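Local coordinates for protein xylose isomerase-like TIM barrel (Anabaena variabilis ATCC 29413, PDB 2QW5) that probably acts as a sugar or sugar-phosphate isomerase or epimerase, with a zinc ion and D-xylose bound at one end of its TIM barrel, at residues A[246-251]-A[261-266]; A[183-188]-A[217-222]; A[254-259]-A[319-324]; A[11-16]-A[43-48]. All coordinates share one frame; numbering follows the deposited sequence.

Contact 1: residues A[246-251]-A[261-266]. With ZN (zinc ion), chain D.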
# COMPACT_ATOMS: atom_id res chain seq x y z
N VAL A 246 -10.24 19.66 27.29
CA VAL A 246 -10.47 20.49 26.09
C VAL A 246 -9.12 20.81 25.46
O VAL A 246 -8.19 21.19 26.18
CB VAL A 246 -11.20 21.82 26.42
CG1 VAL A 246 -11.25 22.74 25.20
CG2 VAL A 246 -12.61 21.57 26.90
N GLN A 247 -9.04 20.62 24.13
CA GLN A 247 -7.86 20.91 23.33
C GLN A 247 -8.16 21.94 22.23
O GLN A 247 -9.22 21.88 21.57
CB GLN A 247 -7.32 19.65 22.70
CG GLN A 247 -6.83 18.64 23.66
CD GLN A 247 -6.28 17.46 22.93
OE1 GLN A 247 -6.89 16.95 22.00
NE2 GLN A 247 -5.07 17.04 23.30
N VAL A 248 -7.26 22.91 22.07
CA VAL A 248 -7.36 23.91 21.01
C VAL A 248 -6.26 23.54 20.01
O VAL A 248 -5.08 23.38 20.38
CB VAL A 248 -7.26 25.39 21.50
CG1 VAL A 248 -8.57 25.74 22.24
CG2 VAL A 248 -6.01 25.63 22.35
N SER A 249 -6.69 23.38 18.76
CA SER A 249 -5.82 22.93 17.68
C SER A 249 -6.44 23.39 16.38
O SER A 249 -7.66 23.20 16.20
CB SER A 249 -5.78 21.41 17.66
OG SER A 249 -4.77 20.95 16.79
N PRO A 250 -5.64 23.95 15.46
CA PRO A 250 -6.21 24.46 14.23
C PRO A 250 -6.57 23.29 13.29
O PRO A 250 -6.11 22.17 13.52
CB PRO A 250 -5.08 25.33 13.68
CG PRO A 250 -3.88 24.67 14.09
CD PRO A 250 -4.18 24.10 15.45
N PRO A 251 -7.39 23.52 12.26
CA PRO A 251 -7.74 22.40 11.33
C PRO A 251 -6.57 21.66 10.68
O PRO A 251 -6.63 20.44 10.53
CB PRO A 251 -8.56 23.11 10.25
CG PRO A 251 -9.26 24.21 11.03
CD PRO A 251 -8.14 24.74 11.91
N LEU A 261 -9.89 28.29 13.11
CA LEU A 261 -10.47 27.78 14.37
C LEU A 261 -11.51 28.81 14.80
O LEU A 261 -11.17 29.96 14.96
CB LEU A 261 -9.41 27.62 15.47
CG LEU A 261 -9.75 26.80 16.73
CD1 LEU A 261 -8.52 26.72 17.56
CD2 LEU A 261 -10.90 27.34 17.58
N PRO A 262 -12.79 28.42 14.95
CA PRO A 262 -13.89 29.30 15.33
C PRO A 262 -13.90 29.57 16.84
O PRO A 262 -14.70 29.04 17.60
CB PRO A 262 -15.12 28.52 14.85
CG PRO A 262 -14.75 27.13 15.03
CD PRO A 262 -13.27 27.03 14.77
N TRP A 263 -12.96 30.40 17.26
CA TRP A 263 -12.74 30.64 18.66
C TRP A 263 -13.96 30.94 19.49
O TRP A 263 -14.15 30.27 20.53
CB TRP A 263 -11.72 31.76 18.85
CG TRP A 263 -10.38 31.45 18.33
CD1 TRP A 263 -9.86 31.83 17.12
CD2 TRP A 263 -9.34 30.74 19.02
NE1 TRP A 263 -8.56 31.38 17.02
CE2 TRP A 263 -8.22 30.70 18.16
CE3 TRP A 263 -9.25 30.11 20.28
CZ2 TRP A 263 -7.02 30.06 18.52
CZ3 TRP A 263 -8.07 29.47 20.63
CH2 TRP A 263 -6.96 29.48 19.76
N LYS A 264 -14.78 31.88 19.02
CA LYS A 264 -15.95 32.34 19.79
C LYS A 264 -16.98 31.25 19.91
O LYS A 264 -17.44 30.94 21.03
CB LYS A 264 -16.58 33.58 19.15
CG LYS A 264 -17.65 34.26 19.96
CD LYS A 264 -18.30 35.40 19.18
CE LYS A 264 -19.29 36.15 20.08
NZ LYS A 264 -19.89 37.38 19.46
N SER A 265 -17.33 30.66 18.76
CA SER A 265 -18.35 29.60 18.70
C SER A 265 -17.99 28.30 19.36
O SER A 265 -18.87 27.58 19.85
CB SER A 265 -18.75 29.34 17.26
OG SER A 265 -19.61 30.37 16.88
N PHE A 266 -16.69 28.00 19.37
CA PHE A 266 -16.16 26.80 20.00
C PHE A 266 -15.99 27.01 21.51
O PHE A 266 -16.44 26.20 22.29
CB PHE A 266 -14.82 26.37 19.37
CG PHE A 266 -14.23 25.16 20.00
CD1 PHE A 266 -14.78 23.90 19.74
CD2 PHE A 266 -13.15 25.27 20.89
CE1 PHE A 266 -14.25 22.75 20.34
CE2 PHE A 266 -12.62 24.13 21.52
CZ PHE A 266 -13.17 22.85 21.23
ZN ZN D . -6.26 15.90 19.95
O HOH W 1 -5.58 14.93 18.30
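Val248 is the hub on the strand side of this contact. Its CG1 methyl lies 4.1 Å from CZ3 of Trp263, the two side chains crossing at about a right angle, and the same methyl also brushes the ring of Phe266. Two residues back, CG1 of Val246 meets CE2 of Phe266 at 4.2 Å, the valine and the phenylalanine coming from opposite directions. At the loop end, Leu261 has its CG anti to the backbone N (chi1 -165°), which carries CD1 to 3.9 Å from the carbonyl O of Ser249. That methyl also lies over one face of the Trp263 ring, offset toward the rim. No hydrogen bond crosses between the segments; the fit is apolar. This is the strand-to-helix half of a beta-alpha-beta unit of the TIM barrel, strand 243-248 returning through helix 263-273 to strand 278-280. Alternation along the strand turns Val246 and Val248 toward the helix and points Gln247 away at CB; its extended chain then brings OE1 to the zinc ion at 2.4 Å. Glu183, Asp216 and Glu281 complete the protein ligands, and water 1 sits 2.0 Å from the metal. Gln247 NE2 is hydrogen-bonded to Glu49, consistent with an amide turned so that its oxygen faces the ion. Farther out, Ser249 OG bonds to the backbone O of Glu281, and Trp263 leans on Val324 and Thr325 of helix 314-332.

Contact 2: residues A[183-188]-A[217-222]. With ZN (zinc ion), chain D; XLS (D-xylose), chain C.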
# COMPACT_ATOMS: atom_id res chain seq x y z
N GLU A 183 -11.44 10.59 22.92
CA GLU A 183 -11.37 11.62 21.89
C GLU A 183 -12.09 11.25 20.59
O GLU A 183 -11.77 10.24 19.98
CB GLU A 183 -9.88 11.91 21.59
CG GLU A 183 -9.67 13.15 20.71
CD GLU A 183 -8.21 13.40 20.36
OE1 GLU A 183 -7.40 12.45 20.52
OE2 GLU A 183 -7.93 14.56 19.93
N PRO A 184 -13.10 12.07 20.18
CA PRO A 184 -13.63 11.95 18.82
C PRO A 184 -12.51 12.46 17.92
O PRO A 184 -11.93 13.51 18.21
CB PRO A 184 -14.81 12.92 18.79
CG PRO A 184 -15.06 13.28 20.21
CD PRO A 184 -13.79 13.14 20.92
N ILE A 185 -12.16 11.69 16.90
CA ILE A 185 -11.04 12.02 15.97
C ILE A 185 -11.59 11.96 14.56
O ILE A 185 -12.34 11.06 14.25
CB ILE A 185 -9.88 11.03 16.17
CG1 ILE A 185 -9.15 11.34 17.49
CG2 ILE A 185 -8.86 11.08 15.02
CD1 ILE A 185 -8.11 10.34 17.91
N THR A 186 -11.18 12.88 13.71
CA THR A 186 -11.62 12.98 12.34
C THR A 186 -11.50 11.68 11.56
O THR A 186 -10.58 10.90 11.78
CB THR A 186 -10.86 14.09 11.54
OG1 THR A 186 -11.37 14.12 10.19
CG2 THR A 186 -9.35 13.88 11.49
N HIS A 187 -12.47 11.46 10.67
CA HIS A 187 -12.48 10.34 9.71
C HIS A 187 -11.17 10.26 8.89
O HIS A 187 -10.81 9.19 8.44
CB HIS A 187 -13.63 10.50 8.71
CG HIS A 187 -13.48 11.68 7.79
ND1 HIS A 187 -12.97 11.56 6.51
CD2 HIS A 187 -13.68 13.00 7.98
CE1 HIS A 187 -12.91 12.75 5.95
NE2 HIS A 187 -13.34 13.65 6.83
N TRP A 188 -10.50 11.40 8.66
CA TRP A 188 -9.22 11.40 7.98
C TRP A 188 -8.16 10.57 8.69
O TRP A 188 -7.28 10.04 8.01
CB TRP A 188 -8.69 12.81 7.75
CG TRP A 188 -9.31 13.52 6.59
CD1 TRP A 188 -10.11 14.59 6.65
CD2 TRP A 188 -9.18 13.18 5.20
NE1 TRP A 188 -10.48 14.97 5.39
CE2 TRP A 188 -9.91 14.14 4.47
CE3 TRP A 188 -8.50 12.19 4.49
CZ2 TRP A 188 -10.00 14.11 3.07
CZ3 TRP A 188 -8.56 12.19 3.08
CH2 TRP A 188 -9.33 13.14 2.40
N SER A 217 -10.82 20.99 19.16
CA SER A 217 -11.42 21.89 18.16
C SER A 217 -11.15 21.48 16.70
O SER A 217 -12.04 21.64 15.86
CB SER A 217 -10.95 23.33 18.38
OG SER A 217 -9.53 23.45 18.25
N ALA A 218 -9.95 20.95 16.41
CA ALA A 218 -9.61 20.46 15.04
C ALA A 218 -10.56 19.34 14.61
O ALA A 218 -11.13 19.40 13.51
CB ALA A 218 -8.17 19.96 14.96
N HIS A 219 -10.77 18.36 15.50
CA HIS A 219 -11.72 17.24 15.22
C HIS A 219 -13.16 17.69 15.18
O HIS A 219 -13.93 17.17 14.33
CB HIS A 219 -11.54 16.06 16.16
CG HIS A 219 -10.15 15.52 16.17
ND1 HIS A 219 -9.47 15.22 15.01
CD2 HIS A 219 -9.32 15.22 17.19
CE1 HIS A 219 -8.25 14.80 15.32
NE2 HIS A 219 -8.16 14.74 16.64
N GLU A 220 -13.54 18.65 16.03
CA GLU A 220 -14.93 19.17 16.04
C GLU A 220 -15.27 19.88 14.73
O GLU A 220 -16.30 19.62 14.11
CB GLU A 220 -15.18 20.09 17.23
CG GLU A 220 -16.63 20.64 17.35
CD GLU A 220 -17.66 19.55 17.39
OE1 GLU A 220 -17.37 18.51 18.01
OE2 GLU A 220 -18.76 19.74 16.82
N ILE A 221 -14.35 20.72 14.26
CA ILE A 221 -14.54 21.45 13.02
C ILE A 221 -14.56 20.53 11.81
O ILE A 221 -15.43 20.70 10.94
CB ILE A 221 -13.46 22.52 12.84
CG1 ILE A 221 -13.67 23.71 13.80
CG2 ILE A 221 -13.55 23.13 11.38
CD1 ILE A 221 -14.51 23.52 15.16
N LEU A 222 -13.60 19.57 11.73
CA LEU A 222 -13.51 18.67 10.57
C LEU A 222 -14.71 17.77 10.40
O LEU A 222 -15.09 17.49 9.26
CB LEU A 222 -12.22 17.82 10.54
CG LEU A 222 -11.07 18.44 9.72
CD1 LEU A 222 -10.74 19.86 10.20
CD2 LEU A 222 -9.80 17.52 9.66
ZN ZN D . -6.26 15.90 19.95
C1 XLS C . -4.28 12.41 17.21
C2 XLS C . -4.29 11.29 18.24
C3 XLS C . -3.12 10.25 18.08
C4 XLS C . -2.55 9.73 19.38
O1 XLS C . -5.44 13.02 16.63
O2 XLS C . -4.41 11.79 19.57
O3 XLS C . -1.97 10.63 17.32
O4 XLS C . -3.61 9.30 20.18
O HOH W 2 -13.21 16.33 7.32
O HOH W 1 -5.58 14.93 18.30
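Glu183 reaches His219 on an extended chain, CG anti to the backbone N (chi1 -169°), while the ring of His219, its CG anti to the carbonyl carbon, turns from the first turn of the helix toward the loop. The two belong to the C-terminal end of the barrel strands in this TIM barrel, where the zinc ion and D-xylose bind: the loop 183-188 follows strand 179-182, and the short helix 217-223 comes directly after strand 211-216. Carboxylate and imidazole planes stand 70° apart, with OE2 of Glu183 at the ring edge, 3.1 Å from CD2 of His219. That same oxygen binds the zinc ion at 2.1 Å, joined there by Asp216, Gln247 and Glu281, whereas OE1 accepts a hydrogen bond from O2 of D-xylose. His219 NE2 donates to the sugar O1 at 3.2 Å, a bent bond of 135°, and water 1 ties the sugar O1 to the metal. The ring is held from its flat side by Ile185, whose CA lies over the centre of one face, a CH-pi contact 3.7 Å from the centroid. Farther along, CD2 of Leu222 packs on Thr186 and Trp188. Thr186 OG1 accepts from Trp188 N in an ST turn and is also bonded to Asp223, and the ring of Trp188 stacks on Trp188 of the second subunit. Water 2 bridges the loop to the helix, 2.7 Å from NE2 of His187 and donating to the carbonyl O of Leu222.

Contact 3: residues A[254-259]-A[319-324]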
# COMPACT_ATOMS: atom_id res chain seq x y z
N GLY A 254 -1.31 22.68 12.73
CA GLY A 254 -0.05 23.45 12.81
C GLY A 254 -0.17 24.74 13.61
O GLY A 254 -0.49 24.69 14.79
N ALA A 255 0.03 25.89 12.94
CA ALA A 255 0.05 27.21 13.58
C ALA A 255 -1.33 27.58 14.11
O ALA A 255 -2.27 27.65 13.35
CB ALA A 255 0.54 28.27 12.63
N LEU A 256 -1.43 27.84 15.40
CA LEU A 256 -2.75 28.13 16.01
C LEU A 256 -3.22 29.58 15.78
O LEU A 256 -4.42 29.86 15.74
CB LEU A 256 -2.69 27.74 17.50
CG LEU A 256 -3.96 27.74 18.35
CD1 LEU A 256 -5.05 26.84 17.74
CD2 LEU A 256 -3.58 27.33 19.77
N HIS A 257 -2.28 30.49 15.53
CA HIS A 257 -2.61 31.91 15.38
C HIS A 257 -3.02 32.36 13.97
O HIS A 257 -3.46 33.51 13.82
CB HIS A 257 -1.46 32.79 15.91
CG HIS A 257 -0.19 32.66 15.14
ND1 HIS A 257 0.50 31.48 15.05
CD2 HIS A 257 0.55 33.59 14.49
CE1 HIS A 257 1.61 31.68 14.35
NE2 HIS A 257 1.66 32.95 13.99
N THR A 258 -2.85 31.50 12.96
CA THR A 258 -3.28 31.80 11.59
C THR A 258 -4.14 30.63 11.13
O THR A 258 -3.66 29.65 10.53
CB THR A 258 -2.08 32.00 10.70
OG1 THR A 258 -1.28 30.82 10.77
CG2 THR A 258 -1.27 33.18 11.19
N SER A 259 -5.42 30.70 11.44
CA SER A 259 -6.29 29.56 11.09
C SER A 259 -7.72 29.91 11.17
O SER A 259 -8.06 30.95 11.68
CB SER A 259 -6.04 28.38 12.05
OG SER A 259 -6.68 28.53 13.30
N ASP A 319 4.78 29.99 21.45
CA ASP A 319 4.53 31.29 22.06
C ASP A 319 3.32 31.99 21.43
O ASP A 319 2.47 32.51 22.14
CB ASP A 319 5.78 32.18 21.96
CG ASP A 319 5.70 33.42 22.83
OD1 ASP A 319 5.03 33.39 23.89
OD2 ASP A 319 6.36 34.40 22.46
N GLU A 320 3.25 31.99 20.09
CA GLU A 320 2.10 32.60 19.40
C GLU A 320 0.81 31.87 19.73
O GLU A 320 -0.25 32.49 19.77
CB GLU A 320 2.28 32.57 17.88
CG GLU A 320 3.42 33.41 17.35
CD GLU A 320 3.21 34.92 17.49
OE1 GLU A 320 2.06 35.41 17.40
OE2 GLU A 320 4.22 35.64 17.68
N ALA A 321 0.92 30.55 19.94
CA ALA A 321 -0.27 29.70 20.27
C ALA A 321 -0.92 30.10 21.63
O ALA A 321 -2.15 30.26 21.73
CB ALA A 321 0.16 28.20 20.27
N ILE A 322 -0.09 30.28 22.67
CA ILE A 322 -0.59 30.68 23.99
C ILE A 322 -1.11 32.12 23.93
O ILE A 322 -2.11 32.40 24.54
CB ILE A 322 0.43 30.44 25.15
CG1 ILE A 322 -0.20 30.72 26.52
CG2 ILE A 322 1.74 31.25 24.94
CD1 ILE A 322 0.50 29.96 27.69
N LYS A 323 -0.42 33.01 23.19
CA LYS A 323 -0.83 34.40 23.03
C LYS A 323 -2.22 34.49 22.40
O LYS A 323 -3.11 35.15 22.97
CB LYS A 323 0.22 35.22 22.27
CG LYS A 323 1.50 35.50 23.10
CD LYS A 323 2.62 36.10 22.23
CE LYS A 323 3.91 36.48 23.00
NZ LYS A 323 3.83 37.68 23.89
N VAL A 324 -2.44 33.79 21.29
CA VAL A 324 -3.78 33.78 20.65
C VAL A 324 -4.85 33.17 21.56
O VAL A 324 -5.93 33.73 21.66
CB VAL A 324 -3.80 33.19 19.19
CG1 VAL A 324 -3.60 31.65 19.15
CG2 VAL A 324 -5.13 33.54 18.52
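His257 leans on Val324 with its CB and on Glu320 with its ring. The CB of His257 lies 4.0 Å from CB of Val324, and CG, set between the backbone N and the carbonyl carbon (chi1 65°), turns the imidazole onto Glu320. There the ring lies with one face on CB of Glu320, a CH-pi contact with that carbon 3.6 Å from the centroid and 13° off the normal. ND1 comes nearest to this CB, at 3.5 Å. Toward the tip the partner changes: NE2 meets CG of Glu320 at 3.8 Å, and CD2 has OE1 of the carboxylate beside it, the carboxylate being folded back by the bend at chi2. NE2 of His257 and OE1 of Glu320 are 4.2 Å apart and not in contact. Thr258 CG2 lies over the opposite face, toward its rim. One residue earlier, Leu256 sends CD2 to 3.9 Å from CB of Ala321, and its CG meets CG1 of Val324. The loop between strand 243-248 and helix 263-273 thus lies along C-terminal helix 314-332, with Leu256 also touching Trp263 of helix 263-273 and Val280 of strand 278-280.

Contact 4: residues A[11-16]-A[43-48]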
# COMPACT_ATOMS: atom_id res chain seq x y z
N ILE A 11 -3.09 26.83 30.84
CA ILE A 11 -2.87 26.49 29.44
C ILE A 11 -1.73 25.50 29.40
O ILE A 11 -0.64 25.78 29.91
CB ILE A 11 -2.54 27.75 28.57
CG1 ILE A 11 -3.58 28.85 28.74
CG2 ILE A 11 -2.39 27.38 27.06
CD1 ILE A 11 -4.97 28.40 28.45
N TYR A 12 -1.98 24.34 28.79
CA TYR A 12 -0.97 23.28 28.61
C TYR A 12 -0.56 23.25 27.15
O TYR A 12 -1.19 23.90 26.33
CB TYR A 12 -1.57 21.92 28.95
CG TYR A 12 -1.88 21.61 30.41
CD1 TYR A 12 -1.96 22.61 31.41
CD2 TYR A 12 -2.26 20.30 30.77
CE1 TYR A 12 -2.31 22.26 32.75
CE2 TYR A 12 -2.60 19.98 32.08
CZ TYR A 12 -2.62 20.95 33.06
OH TYR A 12 -2.99 20.59 34.34
N ILE A 13 0.53 22.57 26.85
CA ILE A 13 0.93 22.30 25.45
C ILE A 13 1.33 20.84 25.28
O ILE A 13 1.95 20.25 26.15
CB ILE A 13 2.02 23.26 24.98
CG1 ILE A 13 2.28 23.07 23.48
CG2 ILE A 13 3.27 23.13 25.87
CD1 ILE A 13 3.10 24.21 22.83
N SER A 14 0.95 20.26 24.13
CA SER A 14 1.30 18.89 23.81
C SER A 14 2.77 18.71 23.39
O SER A 14 3.28 19.49 22.60
CB SER A 14 0.48 18.39 22.64
OG SER A 14 0.87 17.08 22.30
N PHE A 15 3.39 17.62 23.86
CA PHE A 15 4.74 17.22 23.41
C PHE A 15 4.77 16.71 21.96
O PHE A 15 5.85 16.42 21.47
CB PHE A 15 5.47 16.26 24.39
CG PHE A 15 6.54 16.95 25.18
CD1 PHE A 15 6.22 18.07 25.96
CD2 PHE A 15 7.87 16.51 25.11
CE1 PHE A 15 7.21 18.74 26.68
CE2 PHE A 15 8.89 17.20 25.82
CZ PHE A 15 8.54 18.30 26.62
N PHE A 16 3.61 16.61 21.27
CA PHE A 16 3.60 16.37 19.79
C PHE A 16 4.30 17.47 18.95
O PHE A 16 4.46 17.31 17.73
CB PHE A 16 2.18 16.16 19.29
CG PHE A 16 1.53 14.89 19.77
CD1 PHE A 16 2.26 13.72 20.00
CD2 PHE A 16 0.15 14.84 19.92
CE1 PHE A 16 1.64 12.54 20.34
CE2 PHE A 16 -0.46 13.65 20.30
CZ PHE A 16 0.28 12.49 20.49
N PHE A 43 6.84 31.16 28.45
CA PHE A 43 5.72 31.68 27.65
C PHE A 43 4.39 31.65 28.38
O PHE A 43 3.41 32.20 27.89
CB PHE A 43 5.54 30.89 26.33
CG PHE A 43 6.78 30.77 25.49
CD1 PHE A 43 7.69 31.83 25.38
CD2 PHE A 43 6.99 29.63 24.73
CE1 PHE A 43 8.84 31.72 24.58
CE2 PHE A 43 8.13 29.49 23.92
CZ PHE A 43 9.07 30.55 23.85
N GLY A 44 4.34 30.96 29.52
CA GLY A 44 3.16 30.88 30.38
C GLY A 44 2.49 29.53 30.49
O GLY A 44 1.47 29.43 31.14
N TYR A 45 3.05 28.50 29.87
CA TYR A 45 2.47 27.15 29.94
C TYR A 45 2.70 26.61 31.34
O TYR A 45 3.80 26.76 31.88
CB TYR A 45 3.09 26.22 28.88
CG TYR A 45 2.66 26.56 27.46
CD1 TYR A 45 1.38 26.22 27.02
CD2 TYR A 45 3.54 27.19 26.55
CE1 TYR A 45 0.96 26.52 25.74
CE2 TYR A 45 3.14 27.48 25.25
CZ TYR A 45 1.85 27.12 24.84
OH TYR A 45 1.41 27.42 23.56
N SER A 46 1.65 26.05 31.92
CA SER A 46 1.65 25.47 33.28
C SER A 46 1.54 23.93 33.32
O SER A 46 1.64 23.31 34.40
CB SER A 46 0.54 26.11 34.08
OG SER A 46 -0.69 25.75 33.53
N GLY A 47 1.37 23.32 32.16
CA GLY A 47 1.35 21.87 32.09
C GLY A 47 1.60 21.34 30.69
O GLY A 47 1.59 22.10 29.72
N PHE A 48 1.84 20.04 30.60
CA PHE A 48 2.27 19.39 29.32
C PHE A 48 1.57 18.09 29.06
O PHE A 48 1.31 17.40 30.02
CB PHE A 48 3.79 19.22 29.35
CG PHE A 48 4.48 20.52 29.57
CD1 PHE A 48 4.79 21.35 28.50
CD2 PHE A 48 4.68 20.98 30.85
CE1 PHE A 48 5.37 22.63 28.73
CE2 PHE A 48 5.24 22.26 31.10
CZ PHE A 48 5.58 23.08 30.03
O HOH W 3 -1.11 28.31 32.13
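Water 3 is gripped by three groups: it accepts from N of Ile11 at 2.8 Å, donates to the carbonyl O of Gly44, and lies 2.9 Å from OG of Ser46. Next to it the peptides pair directly. Ser46 N donates to the carbonyl O of Ile11, a nearly straight bond of 165°, and Ile13 N donates to the carbonyl O of Gly47 at 3.1 Å. The Ile13 bond joins the parallel strands 11-14 and 47-51, the first two of the barrel, linked by helix 27-42 in a beta-alpha-beta unit; the Ser46 bond ties the turn leading into the second. Gly44 ends that helix in a Schellman motif. Side chains take up opposite faces of the sheet. Tyr12 lays its ring over Gly47, whose CA is 3.7 Å from the centroid, and the missing side chain is what admits the ring so close. On the other face Ile13 is flanked by two aromatics: its CB sits over the face of Tyr45, and CG2 touches CD1 of Phe48 at 3.5 Å. Phe48 CD1 in turn meets the edge of the Phe15 ring. Tyr45 OH is bonded to the carbonyl O of Ala318 in helix 314-332. With Tyr12 and Ser14 pairing their backbones to strand 278-280 as well, the side chains can pack as an aromatic and aliphatic layer.

Overall arrangement
Contacts 1 and 2 meet at the metal: OE1 of Gln247 and OE2 of Glu183 share the zinc ion, water 1 belongs to both, and the segments are tied by Ser217 OG to the carbonyl O of Ser249 at 2.8 Å. Their centres lie 11 Å apart. Contact 3 adjoins contact 1 through Leu256 CD1, 3.5 Å from Leu261 CD1, but stands one layer out, the Leu256 side chain being about 11 Å from the zinc ion. Contact 4, on the first two strands, touches contact 3 where Ile322 packs on Phe43 and Gly44; its Ile13 side chain lies about 12 Å from the zinc ion and its Phe15 side chain about 11 Å from D-xylose.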